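Local coordinates for pantothenate synthetase (Francisella tularensis subsp. tularensis, PDB 3N8H), which probably catalyses the ATP-dependent condensation of pantoate with beta-alanine to pantothenate, via a pantoyl-adenylate intermediate, at residues M4-I10 and V89-P95; I43-K47 and L84-D90; K204-L209 and K223-A229. All blocks are in the same frame, centred on the assembly; numbering follows the deposited sequence. Where two conformers were deposited one is given.

Contact 1 of 3, residues M4-I10 and V89-P95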
# COMPACT_ATOMS: atom_id res chain seq x y z
N MSE A 4 26.65 -15.49 10.05
CA MSE A 4 25.45 -14.71 9.80
C MSE A 4 25.80 -13.53 8.91
O MSE A 4 26.79 -12.85 9.13
CB MSE A 4 24.81 -14.19 11.09
CG MSE A 4 23.52 -13.39 10.87
SE MSE A 4 22.62 -13.02 12.56
CE MSE A 4 23.82 -11.64 13.26
N ILE A 5 24.99 -13.32 7.88
CA ILE A 5 25.15 -12.17 7.01
C ILE A 5 24.37 -11.01 7.58
O ILE A 5 23.17 -11.14 7.88
CB ILE A 5 24.62 -12.46 5.60
CG1 ILE A 5 25.46 -13.56 4.94
CG2 ILE A 5 24.63 -11.18 4.76
CD1 ILE A 5 24.79 -14.19 3.76
N ILE A 6 25.05 -9.89 7.77
CA ILE A 6 24.38 -8.68 8.22
C ILE A 6 24.23 -7.74 7.04
O ILE A 6 25.23 -7.31 6.45
CB ILE A 6 25.17 -7.99 9.35
CG1 ILE A 6 25.39 -8.96 10.52
CG2 ILE A 6 24.45 -6.74 9.80
CD1 ILE A 6 26.20 -8.38 11.68
N ALA A 7 22.99 -7.44 6.68
CA ALA A 7 22.72 -6.57 5.53
C ALA A 7 22.12 -5.29 6.05
O ALA A 7 20.96 -5.27 6.48
CB ALA A 7 21.77 -7.26 4.53
N ASP A 8 22.91 -4.23 6.03
CA ASP A 8 22.50 -2.95 6.60
C ASP A 8 21.94 -2.01 5.54
O ASP A 8 21.80 -0.81 5.79
CB ASP A 8 23.65 -2.29 7.36
CG ASP A 8 24.93 -2.23 6.56
OD1 ASP A 8 24.93 -1.62 5.46
OD2 ASP A 8 25.95 -2.78 7.02
N ASN A 9 21.64 -2.55 4.36
CA ASN A 9 20.99 -1.79 3.29
C ASN A 9 20.35 -2.67 2.20
O ASN A 9 20.59 -3.88 2.15
CB ASN A 9 21.93 -0.73 2.68
CG ASN A 9 23.18 -1.34 2.04
OD1 ASN A 9 23.10 -2.05 1.03
ND2 ASN A 9 24.34 -1.02 2.60
N ILE A 10 19.53 -2.05 1.36
CA ILE A 10 18.76 -2.75 0.34
C ILE A 10 19.63 -3.49 -0.68
O ILE A 10 19.45 -4.69 -0.91
CB ILE A 10 17.81 -1.78 -0.42
CG1 ILE A 10 16.95 -1.00 0.56
CG2 ILE A 10 16.92 -2.54 -1.39
CD1 ILE A 10 16.01 -1.87 1.35
N VAL A 89 20.77 -17.60 13.09
CA VAL A 89 20.00 -16.85 12.11
C VAL A 89 20.84 -16.57 10.86
O VAL A 89 21.98 -16.15 10.96
CB VAL A 89 19.46 -15.51 12.70
CG1 VAL A 89 18.93 -14.63 11.58
CG2 VAL A 89 18.36 -15.78 13.72
N ASP A 90 20.26 -16.81 9.68
CA ASP A 90 21.01 -16.71 8.44
C ASP A 90 21.26 -15.27 8.02
O ASP A 90 22.38 -14.92 7.67
CB ASP A 90 20.32 -17.51 7.32
CG ASP A 90 20.09 -18.96 7.71
OD1 ASP A 90 18.92 -19.33 7.96
OD2 ASP A 90 21.08 -19.72 7.82
N VAL A 91 20.23 -14.42 8.08
CA VAL A 91 20.39 -13.03 7.65
C VAL A 91 19.80 -12.03 8.63
O VAL A 91 18.63 -12.16 9.01
CB VAL A 91 19.72 -12.74 6.28
CG1 VAL A 91 20.01 -11.32 5.83
CG2 VAL A 91 20.18 -13.73 5.23
N LEU A 92 20.59 -11.05 9.04
CA LEU A 92 20.08 -9.89 9.77
C LEU A 92 19.89 -8.76 8.76
O LEU A 92 20.85 -8.32 8.11
CB LEU A 92 21.07 -9.41 10.81
CG LEU A 92 20.58 -8.51 11.96
CD1 LEU A 92 21.53 -7.36 12.29
CD2 LEU A 92 19.14 -8.04 11.79
N PHE A 93 18.66 -8.27 8.65
CA PHE A 93 18.39 -7.11 7.81
C PHE A 93 18.11 -5.93 8.72
O PHE A 93 17.06 -5.86 9.37
CB PHE A 93 17.18 -7.36 6.92
CG PHE A 93 16.83 -6.19 6.06
CD1 PHE A 93 17.81 -5.50 5.38
CD2 PHE A 93 15.50 -5.79 5.93
CE1 PHE A 93 17.47 -4.41 4.57
CE2 PHE A 93 15.17 -4.72 5.12
CZ PHE A 93 16.15 -4.03 4.45
N ASN A 94 19.04 -4.99 8.72
CA ASN A 94 19.04 -3.88 9.65
C ASN A 94 19.19 -2.58 8.87
O ASN A 94 20.30 -2.01 8.81
CB ASN A 94 20.22 -4.08 10.61
CG ASN A 94 20.37 -2.96 11.59
OD1 ASN A 94 21.49 -2.54 11.91
ND2 ASN A 94 19.24 -2.45 12.08
N PRO A 95 18.10 -2.13 8.23
CA PRO A 95 18.19 -0.98 7.32
C PRO A 95 18.04 0.33 8.07
O PRO A 95 17.64 0.35 9.23
CB PRO A 95 17.00 -1.18 6.37
CG PRO A 95 15.99 -1.91 7.20
CD PRO A 95 16.73 -2.68 8.28

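Contact 2 of 3, residues I43-K47 and L84-D90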
# COMPACT_ATOMS: atom_id res chain seq x y z
N ILE A 43 11.81 -16.77 16.46
CA ILE A 43 12.99 -17.20 15.69
C ILE A 43 13.17 -18.71 15.68
O ILE A 43 13.43 -19.29 14.63
CB ILE A 43 14.25 -16.49 16.15
CG1 ILE A 43 14.15 -15.02 15.74
CG2 ILE A 43 15.49 -17.10 15.48
CD1 ILE A 43 14.90 -14.08 16.69
N LYS A 44 12.99 -19.33 16.84
CA LYS A 44 13.10 -20.78 16.95
C LYS A 44 12.03 -21.50 16.13
O LYS A 44 12.31 -22.50 15.47
CB LYS A 44 13.03 -21.19 18.42
CG LYS A 44 14.31 -20.94 19.17
CD LYS A 44 14.20 -21.36 20.62
CE LYS A 44 15.57 -21.43 21.26
NZ LYS A 44 15.44 -21.53 22.75
N LYS A 45 10.82 -20.97 16.14
CA LYS A 45 9.77 -21.53 15.32
C LYS A 45 10.13 -21.44 13.83
O LYS A 45 10.04 -22.44 13.10
CB LYS A 45 8.45 -20.82 15.61
CG LYS A 45 7.26 -21.46 14.93
CD LYS A 45 6.94 -22.83 15.53
CE LYS A 45 5.78 -23.50 14.79
NZ LYS A 45 5.73 -24.98 14.98
N ALA A 46 10.50 -20.25 13.37
CA ALA A 46 10.97 -20.06 12.01
C ALA A 46 12.11 -21.04 11.66
O ALA A 46 12.10 -21.66 10.57
CB ALA A 46 11.39 -18.62 11.76
N LYS A 47 13.05 -21.24 12.57
CA LYS A 47 14.20 -22.11 12.27
C LYS A 47 13.77 -23.56 12.11
O LYS A 47 14.31 -24.28 11.26
CB LYS A 47 15.31 -22.00 13.32
CG LYS A 47 16.19 -20.76 13.21
CD LYS A 47 17.22 -20.87 12.06
CE LYS A 47 18.31 -21.89 12.37
NZ LYS A 47 19.36 -21.88 11.29
N LEU A 84 21.19 -13.21 17.83
CA LEU A 84 20.84 -13.78 16.54
C LEU A 84 21.89 -14.77 16.06
O LEU A 84 21.57 -15.87 15.58
CB LEU A 84 20.66 -12.66 15.52
CG LEU A 84 19.43 -11.80 15.85
CD1 LEU A 84 19.39 -10.57 14.95
CD2 LEU A 84 18.16 -12.63 15.71
N ALA A 85 23.15 -14.38 16.16
CA ALA A 85 24.25 -15.28 15.84
C ALA A 85 24.22 -16.61 16.63
O ALA A 85 24.53 -17.67 16.08
CB ALA A 85 25.59 -14.56 15.99
N SER A 86 23.86 -16.57 17.92
CA SER A 86 23.81 -17.81 18.71
C SER A 86 22.58 -18.66 18.36
O SER A 86 22.49 -19.84 18.72
CB SER A 86 23.86 -17.52 20.22
OG SER A 86 22.77 -16.72 20.64
N LEU A 87 21.63 -18.03 17.67
CA LEU A 87 20.45 -18.71 17.16
C LEU A 87 20.64 -19.20 15.73
O LEU A 87 19.70 -19.73 15.12
CB LEU A 87 19.23 -17.77 17.25
CG LEU A 87 18.72 -17.56 18.68
CD1 LEU A 87 17.66 -16.47 18.76
CD2 LEU A 87 18.21 -18.89 19.28
N ASP A 88 21.85 -19.02 15.21
CA ASP A 88 22.19 -19.42 13.85
C ASP A 88 21.27 -18.80 12.80
O ASP A 88 21.01 -19.39 11.74
CB ASP A 88 22.25 -20.95 13.73
CG ASP A 88 23.40 -21.56 14.55
OD1 ASP A 88 24.52 -21.03 14.46
OD2 ASP A 88 23.18 -22.55 15.29
N VAL A 89 20.77 -17.60 13.09
CA VAL A 89 20.00 -16.85 12.11
C VAL A 89 20.84 -16.57 10.86
O VAL A 89 21.98 -16.15 10.96
CB VAL A 89 19.46 -15.51 12.70
CG1 VAL A 89 18.93 -14.63 11.58
CG2 VAL A 89 18.36 -15.78 13.72
N ASP A 90 20.26 -16.81 9.68
CA ASP A 90 21.01 -16.71 8.44
C ASP A 90 21.26 -15.27 8.02
O ASP A 90 22.38 -14.92 7.67
CB ASP A 90 20.32 -17.51 7.32
CG ASP A 90 20.09 -18.96 7.71
OD1 ASP A 90 18.92 -19.33 7.96
OD2 ASP A 90 21.08 -19.72 7.82

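Contact 3 of 3, residues K204-L209 and K223-A229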
# COMPACT_ATOMS: atom_id res chain seq x y z
N LYS A 204 2.48 -7.12 40.42
CA LYS A 204 1.23 -6.97 41.16
C LYS A 204 0.00 -6.92 40.24
O LYS A 204 -1.03 -7.51 40.55
CB LYS A 204 1.25 -5.73 42.06
CG LYS A 204 2.08 -5.88 43.32
CD LYS A 204 2.05 -4.62 44.18
CE LYS A 204 2.76 -3.45 43.49
NZ LYS A 204 2.99 -2.31 44.41
N ILE A 205 0.11 -6.20 39.13
CA ILE A 205 -0.97 -6.17 38.16
C ILE A 205 -1.33 -7.61 37.73
O ILE A 205 -2.52 -7.96 37.65
CB ILE A 205 -0.59 -5.34 36.90
CG1 ILE A 205 -0.49 -3.85 37.24
CG2 ILE A 205 -1.58 -5.58 35.75
CD1 ILE A 205 -0.00 -3.00 36.06
N TYR A 206 -0.31 -8.42 37.45
CA TYR A 206 -0.55 -9.77 36.95
C TYR A 206 -0.96 -10.77 38.04
O TYR A 206 -1.55 -11.82 37.74
CB TYR A 206 0.60 -10.25 36.07
CG TYR A 206 0.39 -9.72 34.69
CD1 TYR A 206 -0.18 -10.51 33.70
CD2 TYR A 206 0.68 -8.40 34.40
CE1 TYR A 206 -0.42 -9.99 32.43
CE2 TYR A 206 0.44 -7.87 33.15
CZ TYR A 206 -0.11 -8.68 32.17
OH TYR A 206 -0.34 -8.13 30.94
N GLU A 207 -0.69 -10.42 39.29
CA GLU A 207 -1.14 -11.21 40.42
C GLU A 207 -2.64 -10.99 40.53
O GLU A 207 -3.40 -11.89 40.84
CB GLU A 207 -0.43 -10.75 41.69
CG GLU A 207 -0.59 -11.66 42.89
CD GLU A 207 0.29 -11.23 44.06
OE1 GLU A 207 -0.24 -11.08 45.18
OE2 GLU A 207 1.52 -11.04 43.86
N ILE A 208 -3.05 -9.76 40.23
CA ILE A 208 -4.46 -9.39 40.23
C ILE A 208 -5.20 -10.03 39.07
O ILE A 208 -6.28 -10.60 39.23
CB ILE A 208 -4.60 -7.85 40.15
CG1 ILE A 208 -4.10 -7.21 41.46
CG2 ILE A 208 -6.03 -7.44 39.83
CD1 ILE A 208 -4.02 -5.71 41.41
N LEU A 209 -4.62 -9.94 37.88
CA LEU A 209 -5.26 -10.49 36.70
C LEU A 209 -5.50 -11.99 36.85
O LEU A 209 -6.56 -12.49 36.52
CB LEU A 209 -4.43 -10.18 35.45
CG LEU A 209 -4.44 -8.70 35.01
CD1 LEU A 209 -3.38 -8.42 33.91
CD2 LEU A 209 -5.85 -8.25 34.58
N LYS A 223 -8.56 -1.88 40.83
CA LYS A 223 -7.50 -2.66 41.47
C LYS A 223 -6.16 -2.47 40.77
O LYS A 223 -5.14 -2.31 41.42
CB LYS A 223 -7.86 -4.14 41.56
CG LYS A 223 -8.89 -4.43 42.64
CD LYS A 223 -9.90 -5.43 42.15
CE LYS A 223 -9.44 -6.84 42.41
NZ LYS A 223 -10.41 -7.54 43.29
N ILE A 224 -6.19 -2.47 39.45
CA ILE A 224 -4.99 -2.22 38.66
C ILE A 224 -4.44 -0.80 38.88
O ILE A 224 -3.25 -0.61 39.08
CB ILE A 224 -5.27 -2.50 37.21
CG1 ILE A 224 -5.40 -4.01 37.04
CG2 ILE A 224 -4.20 -1.90 36.31
CD1 ILE A 224 -5.96 -4.41 35.71
N ASN A 225 -5.32 0.20 38.88
CA ASN A 225 -4.89 1.57 39.14
C ASN A 225 -4.36 1.76 40.56
O ASN A 225 -3.56 2.64 40.82
CB ASN A 225 -6.02 2.57 38.83
CG ASN A 225 -6.25 2.75 37.32
OD1 ASN A 225 -5.40 2.39 36.50
ND2 ASN A 225 -7.42 3.28 36.96
N SER A 226 -4.79 0.91 41.50
CA SER A 226 -4.33 1.08 42.86
C SER A 226 -2.89 0.57 43.06
O SER A 226 -2.31 0.77 44.12
CB SER A 226 -5.30 0.45 43.87
OG SER A 226 -5.12 -0.95 43.93
N THR A 227 -2.31 -0.08 42.05
CA THR A 227 -0.93 -0.53 42.15
C THR A 227 0.00 0.61 41.81
O THR A 227 1.21 0.51 42.03
CB THR A 227 -0.63 -1.67 41.15
OG1 THR A 227 -0.62 -1.14 39.82
CG2 THR A 227 -1.70 -2.78 41.26
N GLY A 228 -0.55 1.68 41.24
CA GLY A 228 0.27 2.78 40.76
C GLY A 228 0.42 2.83 39.26
O GLY A 228 0.88 3.82 38.70
N ALA A 229 0.03 1.74 38.59
CA ALA A 229 -0.09 1.74 37.14
C ALA A 229 -1.29 2.62 36.72
O ALA A 229 -2.16 2.90 37.55
CB ALA A 229 -0.28 0.32 36.65

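Contact 1 of 3, residues M4-I10 and V89-P95
I5, I6 and A7 pair in parallel with V91, L92 and F93 at the border of the six-stranded sheet, where strand 5-7 is the outermost strand of the chain and 91-93 the next one in. Backbone bonds alternate along the seam: I5 and A7 each spend both N and O on segment 89-95. I5 N gives to D90 O at 3.1 Å, and L92 N returns a bond to I5 O at 2.8 Å. A7 N reaches L92 O at 2.7 Å, nearly straight at 174°, before N94 N closes the row on A7 O at 3.0 Å.

On the face carrying I5, A7 and V91, F93 is the large group. With its CG trans to the backbone N (chi1 179°), the ring brings its edge up to A7 of strand 5-7 and to I10 at the start of helix 10-18: CD1 lies 3.3 Å from A7 O, and CZ is 3.8 Å from I10 CD1. P95 CG sits over one face of this ring, shifted toward the rim, and the ring of F13 from helix 10-18 meets it too. The other face belongs to I6 and L92, which run side by side, I6 CG2 touching L92 CD1 at 3.9 Å.

At the start of the seam the selenomethionine M4 lies alongside V89 and points the same way, its CG 3.2 Å from V89 O. Its SE continues past V89 CB and onto L84 of helix 77-86. At the far end N9 takes the N-cap of helix 10-18, its OD1 accepting from Q12 N. Toward strand 52-57, D90 OD1 accepts from V53 N and N94 ND2 donates to I57 O. Parallel strands followed by helices build the Rossmann-like alpha/beta fold of the HUP clan, and this pair forms an outer edge of its sheet within the chain.

Contact 2 of 3, residues I43-K47 and L84-D90
The flat carbonyl group of D88 is met from above its plane by K47, whose NZ donates to D88 O at 3.0 Å. This donor stands 46° out of the carbonyl plane, away from the lone-pair direction. K47 gets there by folding back at chi2 and chi3 (-77° and -70°), which lays CE 3.8 Å from L87 O on the way. D90 OD1 is 4.2 Å from K47 NZ, too far for a salt bridge but probably near enough to favour the positive charge; this oxygen is also bound to V53 N. The carbonyl is presented by a Schellman motif ending helix 77-86: D88 has positive phi, D88 N bonds back to A85 O, and V89 N to L84 O.

Beside this polar end, I43 packs against three apolar side chains, each crossing it at about a right angle. Its CG2 branch meets V89 CG2 at 3.6 Å and L87 CD1 at 4.0 Å, while CD1 reaches L84 CD2 at 3.7 Å. Helix 37-49 thus lies against the end of helix 77-86 and the turn leading to strand 91-93, with V53 and V55 of strand 52-57 beneath K47, I43 and V89.

Contact 3 of 3, residues K204-L209 and K223-A229
I208 and T227 reach toward each other tip to tip, I208 CD1 stopping 3.7 Å from T227 CG2. The same methyl lies 3.6 Å from K223 O, so the end of I208 fits against the last turn of helix 217-225; I208 and K223 run obliquely to each other, with I208 CG2 near K223 CB. One turn earlier on helix 196-210, I205 takes a different line: it runs at about a right angle to T227, its CG1 resting 3.7 Å from T227 OG1, and continues toward the methyl of A229. L209 and I224 are likewise crossed nearly square, with L209 CD2 and I224 CD1 4.0 Å apart. At the other end of the row K204 lays its CB near the methyl of T227.

T227 presents its methyl to I208 while its hydroxyl is doubly engaged. With chi1 at 71°, OG1 stands between the backbone N and the carbonyl carbon; from there it donates to I224 O at 2.8 Å, in the carbonyl plane, and accepts from A229 N at 3.2 Å in an ST turn. I224 O also takes T227 N, so two donors share it. S226 OG similarly returns to K223 O at 2.9 Å. These bonds close off the chain as it leaves the helix through a type I turn, N225 to G228, where G228 has positive phi.

Beneath, I205 and A229 rest on strand 240-247 through I247, and N225 OD1 binds L231 N at the start of strand 230-237. Within helix 196-210, L209 CD1 sits over the centre of the Y206 ring. The arrangement is two consecutive helices packed on each other through aliphatic side chains, as in the C-terminal domain of pantothenate synthetase with its three-stranded antiparallel sheet.

In the fold
Contacts 1 and 2 are neighbours, their centres about 13 Å apart, and share V89 and D90. Contact 2 is nested along the chain inside the loop that contact 1 closes. Strand 91-93 follows helix 77-86, so the turn between them serves both, and L84 of the helix also packs on L92. Both belong to the parallel-sheet part of the chain, where the side chain of I43 is about 8 Å from the bound AMP. Contact 3 follows later in sequence, its centre about 40 Å from that of contact 1 and about 35 Å from that of contact 2, beside the antiparallel sheet. AMP and proline are bound between these two ends.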